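Side-chain contact in protocadherin gamma-B3 (Homo sapiens, PDB 5K8R), which probably acts as a calcium-dependent cell-adhesion protein and may help establish and maintain specific neuronal connections in the brain: residues I93-D98 with G133-Q138. Numbering follows the deposited sequence.
With CA (calcium ion), chain D; CA (calcium ion), chain B; CA (calcium ion), chain C.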
loop_
_atom_site.group_PDB
_atom_site.type_symbol
_atom_site.label_atom_id
_atom_site.label_comp_id
_atom_site.label_asym_id
_atom_site.label_seq_id
_atom_site.Cartn_x
_atom_site.Cartn_y
_atom_site.Cartn_z
ATOM N N ILE A 93 -41.643 39.512 4.255
ATOM C CA ILE A 93 -42.106 38.137 4.406
ATOM C C ILE A 93 -41.219 37.456 5.440
ATOM O O ILE A 93 -40.056 37.140 5.167
ATOM C CB ILE A 93 -42.086 37.384 3.069
ATOM C CG1 ILE A 93 -42.991 38.084 2.053
ATOM C CG2 ILE A 93 -42.509 35.939 3.264
ATOM C CD1 ILE A 93 -44.421 38.254 2.520
ATOM N N GLN A 94 -41.770 37.227 6.628
ATOM C CA GLN A 94 -41.025 36.578 7.696
ATOM C C GLN A 94 -40.892 35.082 7.428
ATOM O O GLN A 94 -41.743 34.463 6.785
ATOM C CB GLN A 94 -41.715 36.812 9.040
ATOM C CG GLN A 94 -41.888 38.279 9.396
ATOM C CD GLN A 94 -42.898 38.496 10.506
ATOM O OE1 GLN A 94 -43.703 37.615 10.807
ATOM N NE2 GLN A 94 -42.861 39.674 11.118
ATOM N N ASP A 95 -39.807 34.504 7.935
ATOM C CA ASP A 95 -39.513 33.094 7.727
ATOM C C ASP A 95 -40.076 32.254 8.865
ATOM O O ASP A 95 -39.969 32.621 10.038
ATOM C CB ASP A 95 -38.004 32.871 7.618
ATOM C CG ASP A 95 -37.641 31.415 7.381
ATOM O OD1 ASP A 95 -38.276 30.770 6.519
ATOM O OD2 ASP A 95 -36.722 30.913 8.061
ATOM N N ILE A 96 -40.682 31.122 8.507
ATOM C CA ILE A 96 -41.129 30.131 9.476
ATOM C C ILE A 96 -40.335 28.852 9.249
ATOM O O ILE A 96 -39.811 28.600 8.161
ATOM C CB ILE A 96 -42.645 29.860 9.386
ATOM C CG1 ILE A 96 -43.000 29.223 8.040
ATOM C CG2 ILE A 96 -43.430 31.146 9.594
ATOM C CD1 ILE A 96 -44.480 28.928 7.876
ATOM N N ASN A 97 -40.245 28.037 10.300
ATOM C CA ASN A 97 -39.486 26.788 10.243
ATOM C C ASN A 97 -40.395 25.679 9.718
ATOM O O ASN A 97 -40.866 24.809 10.453
ATOM C CB ASN A 97 -38.911 26.444 11.609
ATOM C CG ASN A 97 -37.941 25.282 11.556
ATOM O OD1 ASN A 97 -37.223 25.105 10.571
ATOM N ND2 ASN A 97 -37.924 24.476 12.608
ATOM N N ASP A 98 -40.646 25.721 8.411
ATOM C CA ASP A 98 -41.482 24.729 7.749
ATOM C C ASP A 98 -40.683 23.795 6.849
ATOM O O ASP A 98 -41.272 23.079 6.031
ATOM C CB ASP A 98 -42.587 25.422 6.948
ATOM C CG ASP A 98 -42.041 26.385 5.914
ATOM O OD1 ASP A 98 -40.891 26.840 6.074
ATOM O OD2 ASP A 98 -42.766 26.686 4.943
ATOM N N GLY A 133 -31.985 32.266 9.079
ATOM C CA GLY A 133 -31.946 32.626 10.487
ATOM C C GLY A 133 -31.736 31.407 11.366
ATOM O O GLY A 133 -30.985 30.485 11.028
ATOM N N VAL A 134 -32.414 31.400 12.516
ATOM C CA VAL A 134 -32.315 30.267 13.429
ATOM C C VAL A 134 -33.035 29.042 12.885
ATOM O O VAL A 134 -32.758 27.920 13.325
ATOM C CB VAL A 134 -32.864 30.641 14.819
ATOM C CG1 VAL A 134 -32.042 31.764 15.429
ATOM C CG2 VAL A 134 -34.330 31.038 14.725
ATOM N N ASN A 135 -33.951 29.222 11.930
ATOM C CA ASN A 135 -34.674 28.089 11.369
ATOM C C ASN A 135 -33.778 27.186 10.532
ATOM O O ASN A 135 -34.154 26.041 10.261
ATOM C CB ASN A 135 -35.854 28.581 10.529
ATOM C CG ASN A 135 -36.833 29.415 11.330
ATOM O OD1 ASN A 135 -36.937 29.273 12.548
ATOM N ND2 ASN A 135 -37.558 30.294 10.646
ATOM N N SER A 136 -32.608 27.672 10.115
ATOM C CA SER A 136 -31.635 26.856 9.405
ATOM C C SER A 136 -30.355 26.627 10.194
ATOM O O SER A 136 -29.496 25.864 9.739
ATOM C CB SER A 136 -31.284 27.494 8.053
ATOM O OG SER A 136 -30.716 28.779 8.228
ATOM N N LEU A 137 -30.202 27.264 11.353
ATOM C CA LEU A 137 -29.036 27.040 12.197
ATOM C C LEU A 137 -29.093 25.627 12.764
ATOM O O LEU A 137 -30.020 25.286 13.507
ATOM C CB LEU A 137 -28.990 28.074 13.318
ATOM C CG LEU A 137 -27.628 28.343 13.959
ATOM C CD1 LEU A 137 -26.664 28.927 12.937
ATOM C CD2 LEU A 137 -27.774 29.272 15.153
ATOM N N GLN A 138 -28.110 24.806 12.415
ATOM C CA GLN A 138 -28.146 23.383 12.712
ATOM C C GLN A 138 -27.366 23.052 13.979
ATOM O O GLN A 138 -26.451 23.769 14.390
ATOM C CB GLN A 138 -27.595 22.572 11.536
ATOM C CG GLN A 138 -28.356 22.769 10.239
ATOM C CD GLN A 138 -29.837 22.476 10.382
ATOM O OE1 GLN A 138 -30.235 21.548 11.085
ATOM N NE2 GLN A 138 -30.663 23.275 9.719
HETATM CA CA CA D . -39.303 28.704 5.815
HETATM CA CA CA B . -35.438 24.391 9.085
HETATM CA CA CA C . -42.011 27.943 2.992
#
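Asn-135 reaches across from the second cadherin repeat and donates from its side-chain amide to Asp-95, in the linker that leaves strand 85-94 of the first. ND2 of Asn-135 lies 2.8 Å from OD2 of Asp-95, with a fairly straight N-H...O angle of 159°. The acceptor sits close to the plane of the amide, but the donor comes down from above the carboxylate, 65° out of its plane. A weak second bond runs from ND2 of Asn-135 to the backbone O of Asp-95, at 3.4 Å. The other carboxylate oxygen, OD1 of Asp-95, binds a calcium ion at 2.4 Å, sharing it with Ile-96 O and Asp-98 OD1; Glu-9, Glu-63 and Asp-131 also bind this ion. The side chain of Asn-97 runs past that of Asn-135 in the opposite direction, their amide planes nearly parallel. OD1 of Asn-97 stands 3.2 Å from the backbone O of Asn-135, an oxygen pair reconciled by a second calcium ion that both bind, with Asn-99, Asp-129, Asp-131 and Asp-186, while ND2 of Asn-97 is hydrogen-bonded elsewhere. Asn-135 thus serves two sites, as a direct ligand through its carbonyl and as a second-shell donor that probably steadies the Asp-95 carboxylate, consistent with calcium-dependent stiffening of the inter-repeat junction.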